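PDB 6HCP: BauA from Acinetobacter baumannii, which takes up iron across the outer membrane as ferric preacinetobactin, probably as a TonB-dependent siderophore receptor. Local coordinates for residues A[283-288]-A[313-318]; A[340-345]-A[377-382]; A[530-535]-A[559-564]; A[584-589]-A[598-603]. One frame throughout, in Å; residues are numbered along the deposited sequence. Where two conformers were deposited one is given.

The four contacts follow one another along the chain without overlap; three join antiparallel strands and the fourth an irregular strand end of the same β-barrel. They fall into two pairs. Interactions 1 and 2 have centres about 10 Å apart and adjoin through neighbouring strands 302-318 and 331-358, where Tyr315 N lies 2.9 Å from Phe341 O, a probable hydrogen bond. Interactions 3 and 4, about 11 Å apart between centres, adjoin through strands 549-569 and 575-590. About 35 Å separates the centres of interactions 1 and 3, which lie on opposite sides of the chain's centre. The same next-neighbour pairing thus builds distant parts of the barrel wall around the plug.

Interaction 1: A[283-288]-A[313-318]; sequences VETKDK and TEYKYN. With EDO (1,2-ethanediol), chain Z; EDO (1,2-ethanediol), chain J.
Glu284 with Lys316 and Lys286 with Glu314 are the hydrogen-bonded pairs of two antiparallel strand segments, whose N-to-C directions differ by 179°. Each pair is closed by two backbone bonds; Glu284 N reaches Lys316 O over 2.9 Å with 161° at the hydrogen.

Among side chains, one direct hydrogen bond crosses the contact. Thr313 OG1 donates to Asp287 OD1 over 2.7 Å, the two side chains rising together from one face of the strand pair. The same carboxylate oxygen also bonds Phe127 N of the plug domain, and Thr313 OG1 also meets Lys345 NZ.

Apolar contact is made on this same face. Val283 CG2, placed anti to the backbone N, comes within 3.3 Å of Tyr315 CE1, while Thr285 CG2 meets Thr313 CG2 at 3.8 Å.

Charged residues occupy the other face without direct ion pairs. Glu284 OE1 stands 4.8 Å from Lys316 NZ, and Lys286 NZ 4.7 Å from Glu314 OE1. Water 2 links the latter two, donating to Glu314 OE1 at 2.8 Å and accepting a weak bond from Lys286 NZ.

Strand 238-252 continues the barrel wall beyond 283-288, and strand 331-358 does so beyond 313-318. Plug residues pack on the inner face: Tyr128 meets the Tyr315 ring edge-to-face, and Trp100 touches it too.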
# COMPACT_ATOMS: atom_id res chain seq x y z
N VAL A 283 3.58 -29.73 4.31
CA VAL A 283 3.19 -30.35 5.54
C VAL A 283 1.70 -30.62 5.44
O VAL A 283 0.93 -29.80 4.90
CB VAL A 283 3.52 -29.47 6.77
CG1 VAL A 283 2.68 -28.20 6.79
CG2 VAL A 283 3.34 -30.25 8.08
N GLU A 284 1.27 -31.73 6.04
CA GLU A 284 -0.15 -32.05 6.12
C GLU A 284 -0.43 -32.70 7.47
O GLU A 284 0.30 -33.63 7.84
CB GLU A 284 -0.55 -33.00 4.99
CG GLU A 284 -1.97 -33.51 5.12
CD GLU A 284 -2.27 -34.67 4.17
OE1 GLU A 284 -1.76 -35.80 4.38
OE2 GLU A 284 -2.97 -34.41 3.18
N THR A 285 -1.45 -32.21 8.17
CA THR A 285 -1.92 -32.84 9.40
C THR A 285 -3.41 -33.13 9.27
O THR A 285 -4.20 -32.26 8.92
CB THR A 285 -1.61 -31.99 10.64
OG1 THR A 285 -0.24 -31.59 10.61
CG2 THR A 285 -1.83 -32.73 11.94
N LYS A 286 -3.77 -34.38 9.54
CA LYS A 286 -5.15 -34.78 9.66
C LYS A 286 -5.43 -35.10 11.13
O LYS A 286 -4.72 -35.90 11.72
CB LYS A 286 -5.43 -36.01 8.81
CG LYS A 286 -5.33 -35.82 7.30
CD LYS A 286 -5.63 -37.09 6.51
CE LYS A 286 -5.41 -36.92 5.02
NZ LYS A 286 -5.42 -38.22 4.31
N ASP A 287 -6.46 -34.47 11.69
CA ASP A 287 -6.87 -34.66 13.05
C ASP A 287 -8.34 -35.05 13.07
O ASP A 287 -9.17 -34.43 12.39
CB ASP A 287 -6.67 -33.40 13.89
CG ASP A 287 -5.20 -33.07 14.12
OD1 ASP A 287 -4.60 -33.65 15.05
OD2 ASP A 287 -4.66 -32.27 13.33
N LYS A 288 -8.67 -36.07 13.86
CA LYS A 288 -10.05 -36.48 14.09
C LYS A 288 -10.24 -36.68 15.58
O LYS A 288 -9.38 -37.28 16.23
CB LYS A 288 -10.36 -37.78 13.34
CG LYS A 288 -10.12 -37.74 11.84
CD LYS A 288 -10.45 -39.04 11.12
CE LYS A 288 -9.98 -39.02 9.68
NZ LYS A 288 -10.39 -40.24 8.95
N THR A 313 -4.14 -38.27 15.11
CA THR A 313 -3.37 -37.33 14.33
C THR A 313 -2.52 -38.11 13.33
O THR A 313 -1.86 -39.07 13.70
CB THR A 313 -2.45 -36.50 15.23
OG1 THR A 313 -3.27 -35.75 16.11
CG2 THR A 313 -1.50 -35.62 14.43
N GLU A 314 -2.52 -37.66 12.07
CA GLU A 314 -1.59 -38.15 11.08
C GLU A 314 -0.84 -36.95 10.50
O GLU A 314 -1.48 -36.08 9.90
CB GLU A 314 -2.33 -38.90 9.97
CG GLU A 314 -3.08 -40.13 10.45
CD GLU A 314 -3.91 -40.82 9.37
OE1 GLU A 314 -3.85 -40.38 8.22
OE2 GLU A 314 -4.51 -41.86 9.68
N TYR A 315 0.47 -36.90 10.76
CA TYR A 315 1.34 -35.81 10.37
C TYR A 315 2.30 -36.30 9.31
O TYR A 315 2.96 -37.31 9.49
CB TYR A 315 2.13 -35.29 11.57
CG TYR A 315 3.10 -34.18 11.27
CD1 TYR A 315 2.70 -32.85 11.25
CD2 TYR A 315 4.44 -34.44 11.10
CE1 TYR A 315 3.61 -31.83 11.02
CE2 TYR A 315 5.37 -33.43 10.88
CZ TYR A 315 4.95 -32.12 10.81
OH TYR A 315 5.87 -31.13 10.61
N LYS A 316 2.52 -35.45 8.29
CA LYS A 316 3.49 -35.72 7.25
C LYS A 316 4.20 -34.42 6.85
O LYS A 316 3.56 -33.39 6.68
CB LYS A 316 2.80 -36.32 6.02
CG LYS A 316 2.16 -37.69 6.23
CD LYS A 316 1.43 -38.15 4.97
CE LYS A 316 1.01 -39.61 5.02
NZ LYS A 316 0.13 -39.85 6.17
N TYR A 317 5.52 -34.49 6.69
CA TYR A 317 6.34 -33.35 6.35
C TYR A 317 7.42 -33.79 5.37
O TYR A 317 8.18 -34.70 5.64
CB TYR A 317 6.99 -32.73 7.60
CG TYR A 317 7.89 -31.56 7.30
CD1 TYR A 317 9.19 -31.75 6.87
CD2 TYR A 317 7.48 -30.26 7.58
CE1 TYR A 317 10.04 -30.67 6.64
CE2 TYR A 317 8.31 -29.18 7.32
CZ TYR A 317 9.58 -29.38 6.83
OH TYR A 317 10.43 -28.32 6.61
N ASN A 318 7.52 -33.06 4.26
CA ASN A 318 8.55 -33.27 3.24
C ASN A 318 9.13 -31.91 2.88
O ASN A 318 8.42 -31.07 2.36
CB ASN A 318 7.93 -33.93 2.01
CG ASN A 318 8.92 -34.33 0.94
OD1 ASN A 318 10.10 -34.52 1.22
ND2 ASN A 318 8.38 -34.72 -0.21
C1 EDO Z . 0.60 -28.95 10.19
O1 EDO Z . -0.08 -29.22 8.94
C2 EDO Z . -0.30 -28.17 11.10
O2 EDO Z . -1.36 -29.02 11.60
C1 EDO J . 8.03 -32.03 14.21
O1 EDO J . 9.09 -32.44 15.08
C2 EDO J . 8.60 -30.98 13.27
O2 EDO J . 8.46 -31.38 11.89
O HOH W 1 -1.26 -36.50 6.99
O HOH W 2 -5.59 -41.04 6.07

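Interaction 2: A[340-345]-A[377-382]; sequences AFDVDK and DDYGYR. With EDO (1,2-ethanediol), chain L.
Ala340 with Tyr379 and Asp342 with Asp377 form two antiparallel hydrogen-bonded pairs, each closed by two N-H...O bonds, their short strand axes 4.6 Å apart at closest approach and 176° in direction.

On the face of Ala340 and Asp342, the two CB atoms of Ala340 and Tyr379 pack at 4.2 Å. With Tyr379 CG anti to its own carbonyl carbon (chi1 -55°), the side chain leans back along its own strand toward Asp377, with one ring edge turned to the backbone of Ala340, whose O lies in the ring plane 3.6 Å from Tyr379 CD1. This lean carries the hydroxyl end to water 3, which is 2.5 Å from Tyr379 OH. That water donates to Asp342 OD2 over 2.7 Å and to Asp377 OD2 over 3.1 Å, so that one molecule joins three side chains from both strands.

The opposite face is held differently. Phe341 CB rests 3.3 Å from Asp377 O and touches the Asp378 carboxylate, but its ring leads away from 377-382 to the rings of Tyr315 and the plug residue Phe127. Asp378 OD1 itself bonds Gln376 NE2.

Asp342 OD2 and Asp377 OD2 stay 5.4 Å apart. Two like charges at this range probably disfavour each other, and a water donating to both should ease the cost; His415 ND1, bonded to Asp377 OD1, gives the second carboxylate a further partner.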
# COMPACT_ATOMS: atom_id res chain seq x y z
N ALA A 340 7.10 -38.45 9.32
CA ALA A 340 5.68 -38.72 9.46
C ALA A 340 5.48 -39.38 10.82
O ALA A 340 6.39 -40.07 11.31
CB ALA A 340 5.14 -39.59 8.35
N PHE A 341 4.35 -39.06 11.44
CA PHE A 341 3.97 -39.81 12.64
C PHE A 341 2.45 -39.91 12.69
O PHE A 341 1.70 -39.09 12.15
CB PHE A 341 4.62 -39.21 13.89
CG PHE A 341 4.16 -37.82 14.26
CD1 PHE A 341 2.98 -37.60 14.94
CD2 PHE A 341 4.94 -36.72 13.92
CE1 PHE A 341 2.56 -36.32 15.26
CE2 PHE A 341 4.55 -35.44 14.27
CZ PHE A 341 3.36 -35.24 14.93
N ASP A 342 2.00 -41.02 13.28
CA ASP A 342 0.60 -41.30 13.53
C ASP A 342 0.44 -41.50 15.03
O ASP A 342 1.23 -42.25 15.62
CB ASP A 342 0.13 -42.57 12.81
CG ASP A 342 0.27 -42.53 11.29
OD1 ASP A 342 0.14 -41.44 10.72
OD2 ASP A 342 0.69 -43.56 10.73
N VAL A 343 -0.55 -40.86 15.63
CA VAL A 343 -0.75 -41.00 17.08
C VAL A 343 -2.24 -41.18 17.37
O VAL A 343 -3.12 -40.50 16.80
CB VAL A 343 -0.07 -39.87 17.86
CG1 VAL A 343 -0.23 -38.52 17.22
CG2 VAL A 343 -0.46 -39.81 19.33
N ASP A 344 -2.52 -42.19 18.21
CA ASP A 344 -3.86 -42.49 18.70
C ASP A 344 -3.92 -42.16 20.19
O ASP A 344 -3.11 -42.67 20.98
CB ASP A 344 -4.19 -43.97 18.49
CG ASP A 344 -4.41 -44.36 17.04
OD1 ASP A 344 -4.84 -43.50 16.26
OD2 ASP A 344 -4.15 -45.53 16.70
N LYS A 345 -4.89 -41.32 20.57
CA LYS A 345 -5.00 -40.76 21.90
C LYS A 345 -6.34 -41.18 22.50
O LYS A 345 -7.36 -41.18 21.82
CB LYS A 345 -4.92 -39.23 21.83
CG LYS A 345 -3.57 -38.65 21.44
CD LYS A 345 -3.63 -37.22 20.87
CE LYS A 345 -3.65 -37.25 19.35
NZ LYS A 345 -4.41 -36.12 18.77
N ASP A 377 3.50 -44.07 16.13
CA ASP A 377 4.53 -44.55 15.23
C ASP A 377 5.18 -43.36 14.54
O ASP A 377 4.48 -42.50 14.00
CB ASP A 377 3.92 -45.48 14.18
CG ASP A 377 3.43 -46.80 14.76
OD1 ASP A 377 4.13 -47.36 15.61
OD2 ASP A 377 2.32 -47.22 14.39
N ASP A 378 6.52 -43.35 14.52
CA ASP A 378 7.31 -42.37 13.83
C ASP A 378 7.98 -43.01 12.60
O ASP A 378 8.51 -44.11 12.69
CB ASP A 378 8.40 -41.81 14.74
CG ASP A 378 7.91 -40.69 15.64
OD1 ASP A 378 7.03 -40.94 16.47
OD2 ASP A 378 8.49 -39.61 15.54
N TYR A 379 8.10 -42.21 11.54
CA TYR A 379 8.77 -42.54 10.30
C TYR A 379 9.63 -41.36 9.90
O TYR A 379 9.27 -40.21 10.18
CB TYR A 379 7.75 -42.75 9.18
CG TYR A 379 6.67 -43.76 9.45
CD1 TYR A 379 5.63 -43.47 10.31
CD2 TYR A 379 6.69 -45.01 8.84
CE1 TYR A 379 4.64 -44.40 10.58
CE2 TYR A 379 5.74 -45.96 9.14
CZ TYR A 379 4.70 -45.66 10.00
OH TYR A 379 3.72 -46.57 10.26
N GLY A 380 10.78 -41.61 9.28
CA GLY A 380 11.52 -40.48 8.75
C GLY A 380 12.82 -40.82 8.06
O GLY A 380 13.36 -41.91 8.20
N TYR A 381 13.32 -39.83 7.32
CA TYR A 381 14.70 -39.76 6.85
C TYR A 381 15.35 -38.51 7.43
O TYR A 381 14.90 -37.38 7.17
CB TYR A 381 14.79 -39.61 5.33
CG TYR A 381 14.40 -40.81 4.51
CD1 TYR A 381 15.18 -41.95 4.50
CD2 TYR A 381 13.39 -40.70 3.57
CE1 TYR A 381 14.89 -43.01 3.65
CE2 TYR A 381 13.08 -41.75 2.73
CZ TYR A 381 13.84 -42.90 2.75
OH TYR A 381 13.52 -43.88 1.88
N ARG A 382 16.50 -38.71 8.07
CA ARG A 382 17.41 -37.64 8.36
C ARG A 382 18.20 -37.31 7.09
O ARG A 382 18.61 -36.18 6.89
CB ARG A 382 18.35 -38.04 9.51
CG ARG A 382 18.92 -36.85 10.27
CD ARG A 382 19.93 -37.22 11.35
NE ARG A 382 21.04 -38.02 10.83
CZ ARG A 382 22.11 -37.53 10.20
NH1 ARG A 382 22.28 -36.22 10.09
NH2 ARG A 382 23.00 -38.35 9.68
C1 EDO L . -0.62 -45.74 14.86
O1 EDO L . -2.04 -45.73 15.01
C2 EDO L . -0.02 -45.39 16.21
O2 EDO L . -0.62 -46.16 17.25
O HOH W 3 1.67 -45.94 11.63

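Interaction 3: A[530-535]-A[559-564]; sequences AFEITK and RNRGIE. With C8E ((hydroxyethyloxy)tri(ethyloxy)octane), chain B; EDO (1,2-ethanediol), chain S.
Glu532 and Arg561 face each other as a non-hydrogen-bonded antiparallel pair, their side chains running out alongside one another. From the backbone outward, Glu532 CB lies 4.1 Å from Arg561 CG. Glu532 CG, anti to the backbone N (chi1 174°), passes 4.0 Å from Arg559 CG. The chain then runs on extended, bringing OE1 to the edge of the Arg561 guanidinium, where two nitrogens grip this one oxygen side-on: NE reaches Glu532 OE1 at 2.7 Å with 162° at the hydrogen, and NH2 reaches it at 3.1 Å through a more bent bond. Both come from the same face of the carboxylate. Glu532 OE2 accepts from O2 of an ethanediol, probably from the crystallisation liquor, at 2.8 Å, and weakly from water 4.

The two arginines overlap nearly parallel and offset, Arg559 NE lying 3.4 Å over the Arg561 guanidinium plane; the carboxylate close to both probably balances their charge. The strands belong to the β-barrel of a TonB-dependent receptor, and the face with Phe531 looks inward. There Phe531 lays its ring over Gly562, whose CA is 3.8 Å from the ring centroid and 21° off its normal, a CH-pi contact that recalls the mortise-tenon joints of outer-membrane barrels. In one of its two conformers, Glu564 comes up at the rim of the same ring, its CD 3.6 Å from Phe531 CE2, and its carboxylate continues to a salt bridge with Arg107 of the plug and a bond to Ser529. On the outward face, the octyl chain of a detergent molecule packs against Arg561 CB.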
# COMPACT_ATOMS: atom_id res chain seq x y z
N ALA A 530 1.20 -9.41 38.83
CA ALA A 530 2.61 -9.62 38.93
C ALA A 530 2.85 -11.09 39.28
O ALA A 530 2.11 -11.68 40.07
CB ALA A 530 3.19 -8.70 39.96
N PHE A 531 3.88 -11.68 38.69
CA PHE A 531 4.12 -13.08 38.88
C PHE A 531 5.62 -13.35 38.88
O PHE A 531 6.41 -12.61 38.31
CB PHE A 531 3.43 -13.91 37.79
CG PHE A 531 3.94 -13.65 36.39
CD1 PHE A 531 5.07 -14.28 35.92
CD2 PHE A 531 3.26 -12.79 35.55
CE1 PHE A 531 5.53 -14.05 34.63
CE2 PHE A 531 3.72 -12.55 34.26
CZ PHE A 531 4.84 -13.20 33.79
N GLU A 532 5.99 -14.45 39.53
CA GLU A 532 7.29 -15.05 39.40
C GLU A 532 7.09 -16.54 39.18
O GLU A 532 6.35 -17.20 39.93
CB GLU A 532 8.15 -14.80 40.65
CG GLU A 532 9.46 -15.55 40.60
CD GLU A 532 10.39 -15.28 41.78
OE1 GLU A 532 10.90 -14.15 41.88
OE2 GLU A 532 10.54 -16.17 42.61
N ILE A 533 7.67 -17.05 38.09
CA ILE A 533 7.51 -18.46 37.75
C ILE A 533 8.92 -19.02 37.54
O ILE A 533 9.60 -18.58 36.60
CB ILE A 533 6.68 -18.65 36.47
CG1 ILE A 533 5.27 -18.06 36.59
CG2 ILE A 533 6.64 -20.12 36.08
CD1 ILE A 533 4.59 -17.84 35.25
N THR A 534 9.25 -20.10 38.26
CA THR A 534 10.50 -20.81 38.06
C THR A 534 10.22 -22.13 37.36
O THR A 534 9.35 -22.89 37.77
CB THR A 534 11.26 -21.02 39.37
OG1 THR A 534 10.42 -21.74 40.27
CG2 THR A 534 11.69 -19.71 39.99
N LYS A 535 11.06 -22.45 36.36
CA LYS A 535 10.92 -23.69 35.61
C LYS A 535 12.26 -24.41 35.62
O LYS A 535 13.27 -23.88 35.16
CB LYS A 535 10.48 -23.44 34.16
CG LYS A 535 10.29 -24.70 33.33
CD LYS A 535 9.79 -24.44 31.89
CE LYS A 535 9.11 -25.62 31.25
NZ LYS A 535 10.03 -26.76 31.00
N ARG A 559 13.80 -18.36 35.41
CA ARG A 559 12.91 -17.61 36.26
C ARG A 559 12.33 -16.44 35.47
O ARG A 559 13.06 -15.55 35.05
CB ARG A 559 13.66 -17.04 37.47
CG ARG A 559 12.76 -16.33 38.47
CD ARG A 559 13.55 -15.73 39.63
NE ARG A 559 14.48 -14.70 39.20
CZ ARG A 559 15.66 -14.46 39.77
NH1 ARG A 559 16.49 -13.56 39.27
NH2 ARG A 559 16.01 -15.11 40.87
N ASN A 560 11.01 -16.47 35.29
CA ASN A 560 10.28 -15.41 34.61
C ASN A 560 9.51 -14.58 35.65
O ASN A 560 8.62 -15.08 36.33
CB ASN A 560 9.29 -15.97 33.58
CG ASN A 560 9.93 -16.52 32.33
OD1 ASN A 560 11.14 -16.80 32.31
ND2 ASN A 560 9.11 -16.79 31.32
N ARG A 561 9.89 -13.31 35.75
CA ARG A 561 9.19 -12.35 36.54
C ARG A 561 8.49 -11.39 35.59
O ARG A 561 9.08 -10.92 34.63
CB ARG A 561 10.15 -11.56 37.44
CG ARG A 561 10.76 -12.36 38.57
CD ARG A 561 11.91 -11.61 39.26
NE ARG A 561 12.29 -12.30 40.48
CZ ARG A 561 13.42 -12.09 41.17
NH1 ARG A 561 14.29 -11.19 40.78
NH2 ARG A 561 13.64 -12.79 42.27
N GLY A 562 7.24 -11.05 35.91
CA GLY A 562 6.49 -10.22 35.01
C GLY A 562 5.47 -9.35 35.72
O GLY A 562 5.00 -9.67 36.82
N ILE A 563 5.09 -8.28 35.03
CA ILE A 563 4.00 -7.42 35.40
C ILE A 563 3.13 -7.21 34.15
O ILE A 563 3.64 -6.97 33.06
CB ILE A 563 4.53 -6.08 35.94
CG1 ILE A 563 5.35 -6.25 37.22
CG2 ILE A 563 3.39 -5.09 36.13
CD1 ILE A 563 6.20 -5.04 37.53
N GLU A 564 1.81 -7.31 34.33
CA GLU A 564 0.81 -7.28 33.25
C GLU A 564 -0.28 -6.26 33.61
O GLU A 564 -0.86 -6.36 34.68
CB GLU A 564 0.15 -8.66 33.10
CG GLU A 564 1.10 -9.85 33.09
CD GLU A 564 0.45 -11.18 33.45
OE1 GLU A 564 0.48 -12.12 32.64
OE2 GLU A 564 -0.11 -11.27 34.56
C1 C8E B . 9.51 -6.97 37.16
C2 C8E B . 8.61 -8.07 37.67
C3 C8E B . 8.18 -7.88 39.12
C4 C8E B . 7.71 -9.18 39.77
C5 C8E B . 8.47 -9.44 41.07
C6 C8E B . 7.99 -10.71 41.75
C7 C8E B . 6.46 -10.80 41.77
C8 C8E B . 5.99 -11.86 42.75
O9 C8E B . 4.59 -11.70 42.98
C10 C8E B . 4.06 -12.75 43.79
C11 C8E B . 3.86 -12.30 45.24
O12 C8E B . 3.21 -13.32 46.03
C13 C8E B . 2.54 -12.84 47.19
C14 C8E B . 1.51 -13.86 47.64
O15 C8E B . 1.69 -15.12 46.96
C16 C8E B . 2.02 -16.19 47.85
C17 C8E B . 1.06 -17.37 47.71
O18 C8E B . -0.27 -17.02 48.14
C19 C8E B . -0.53 -17.41 49.50
C20 C8E B . -2.02 -17.32 49.77
O21 C8E B . -2.65 -17.38 48.49
C1 EDO S . 7.35 -19.71 43.07
O1 EDO S . 7.76 -19.94 44.42
C2 EDO S . 8.10 -18.50 42.59
O2 EDO S . 9.50 -18.78 42.74
O HOH W 4 13.87 -16.53 43.00

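Interaction 4: A[584-589]-A[598-603]; sequences LDPELT and GHTAVA
Leu588 and His599 meet through the backbone, Leu588 N donating to His599 O over 2.8 Å in a nearly straight bond (171°). Two further bonds bracket it. Gly598 N donates to Leu588 O at 2.8 Å, and Ala601 N to Pro586 O at 2.9 Å. The pairing is irregular on two counts: Pro586 has no N-H to return a bond to Ala601, and Leu588 O is taken by Gly598 N rather than by His599 N.

The side chains add apolar contacts around Ala601. Its CB touches Pro586 CB at 4.0 Å and Leu588 CD2 at 4.0 Å, sitting between the proline ring and the leucine branch. Pro586 CG also meets Thr600 CG2 at 4.1 Å, the methyl being anti to the threonine's backbone N. The extended Glu587 chain brings OE2 to within 3.4 Å of Gly598 CA, a contact with the backbone of the glycine.

Further out, Arg559 NH1 makes a long, weak ion pair with Glu587 OE1, and Gln558 on strand 549-569 packs against both Leu588 and Ala601. On the far side of 598-603, two firmer bonds help to position the segment: Thr600 N bonds Asn642 OD1, and His599 ND1 bonds Ala640 O. The hairpin of strands 575-590 and 599-618 is thus flanked by strand 549-569 and by a loop of the barrel.

All three direct hydrogen bonds across the contact are backbone to backbone, and the side chains touch through carbons and one carboxylate-to-CA approach, while the His599 ring is bonded outside; the pairing therefore probably depends little on charge.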
# COMPACT_ATOMS: atom_id res chain seq x y z
N LEU A 584 8.44 -8.27 31.08
CA LEU A 584 8.87 -9.62 31.41
C LEU A 584 10.38 -9.63 31.59
O LEU A 584 11.11 -9.09 30.74
CB LEU A 584 8.43 -10.54 30.27
CG LEU A 584 8.92 -11.98 30.35
CD1 LEU A 584 8.17 -12.72 31.43
CD2 LEU A 584 8.74 -12.66 29.01
N ASP A 585 10.83 -10.31 32.65
CA ASP A 585 12.24 -10.54 32.89
C ASP A 585 12.46 -12.05 32.92
O ASP A 585 12.28 -12.69 33.95
CB ASP A 585 12.67 -9.88 34.20
CG ASP A 585 14.12 -10.15 34.56
OD1 ASP A 585 14.91 -10.23 33.61
OD2 ASP A 585 14.37 -10.49 35.75
N PRO A 586 12.77 -12.67 31.75
CA PRO A 586 12.93 -14.12 31.65
C PRO A 586 14.41 -14.47 31.76
O PRO A 586 15.18 -14.19 30.83
CB PRO A 586 12.36 -14.41 30.25
CG PRO A 586 12.68 -13.16 29.45
CD PRO A 586 12.89 -12.03 30.43
N GLU A 587 14.83 -14.86 32.97
CA GLU A 587 16.26 -14.98 33.27
C GLU A 587 16.66 -16.46 33.38
O GLU A 587 16.00 -17.25 34.05
CB GLU A 587 16.61 -14.24 34.56
CG GLU A 587 18.09 -14.39 34.92
CD GLU A 587 18.58 -13.57 36.11
OE1 GLU A 587 17.93 -12.61 36.43
OE2 GLU A 587 19.60 -13.93 36.71
N LEU A 588 17.79 -16.80 32.77
CA LEU A 588 18.39 -18.12 32.91
C LEU A 588 19.25 -18.09 34.19
O LEU A 588 20.33 -17.53 34.17
CB LEU A 588 19.24 -18.44 31.69
CG LEU A 588 18.52 -18.36 30.34
CD1 LEU A 588 19.47 -18.75 29.22
CD2 LEU A 588 17.30 -19.28 30.35
N THR A 589 18.66 -18.50 35.31
CA THR A 589 19.31 -18.30 36.62
C THR A 589 20.35 -19.39 36.88
O THR A 589 21.38 -19.10 37.49
CB THR A 589 18.29 -18.25 37.76
OG1 THR A 589 17.49 -19.43 37.66
CG2 THR A 589 17.46 -16.99 37.71
N GLY A 598 22.42 -15.74 34.44
CA GLY A 598 22.09 -14.34 34.44
C GLY A 598 21.76 -13.82 33.05
O GLY A 598 21.34 -12.68 32.91
N HIS A 599 21.82 -14.69 32.03
CA HIS A 599 21.45 -14.26 30.66
C HIS A 599 19.92 -14.22 30.52
O HIS A 599 19.17 -14.74 31.37
CB HIS A 599 22.08 -15.19 29.62
CG HIS A 599 23.56 -15.05 29.49
ND1 HIS A 599 24.28 -15.74 28.55
CD2 HIS A 599 24.46 -14.32 30.21
CE1 HIS A 599 25.57 -15.44 28.67
NE2 HIS A 599 25.70 -14.59 29.69
N THR A 600 19.46 -13.57 29.46
CA THR A 600 18.04 -13.49 29.14
C THR A 600 17.68 -14.69 28.27
O THR A 600 18.43 -15.09 27.39
CB THR A 600 17.73 -12.17 28.43
OG1 THR A 600 18.05 -11.11 29.32
CG2 THR A 600 16.29 -12.05 27.98
N ALA A 601 16.52 -15.29 28.54
CA ALA A 601 16.03 -16.42 27.76
C ALA A 601 15.83 -16.00 26.30
O ALA A 601 15.55 -14.82 26.03
CB ALA A 601 14.74 -16.95 28.34
N VAL A 602 15.93 -16.98 25.40
CA VAL A 602 15.78 -16.72 23.97
C VAL A 602 14.31 -16.46 23.62
O VAL A 602 13.39 -16.79 24.38
CB VAL A 602 16.35 -17.87 23.12
CG1 VAL A 602 17.85 -18.07 23.34
CG2 VAL A 602 15.58 -19.16 23.36
N ALA A 603 14.12 -15.81 22.47
CA ALA A 603 12.90 -15.84 21.65
C ALA A 603 11.90 -14.77 22.08
O ALA A 603 11.18 -14.24 21.23
CB ALA A 603 12.28 -17.22 21.63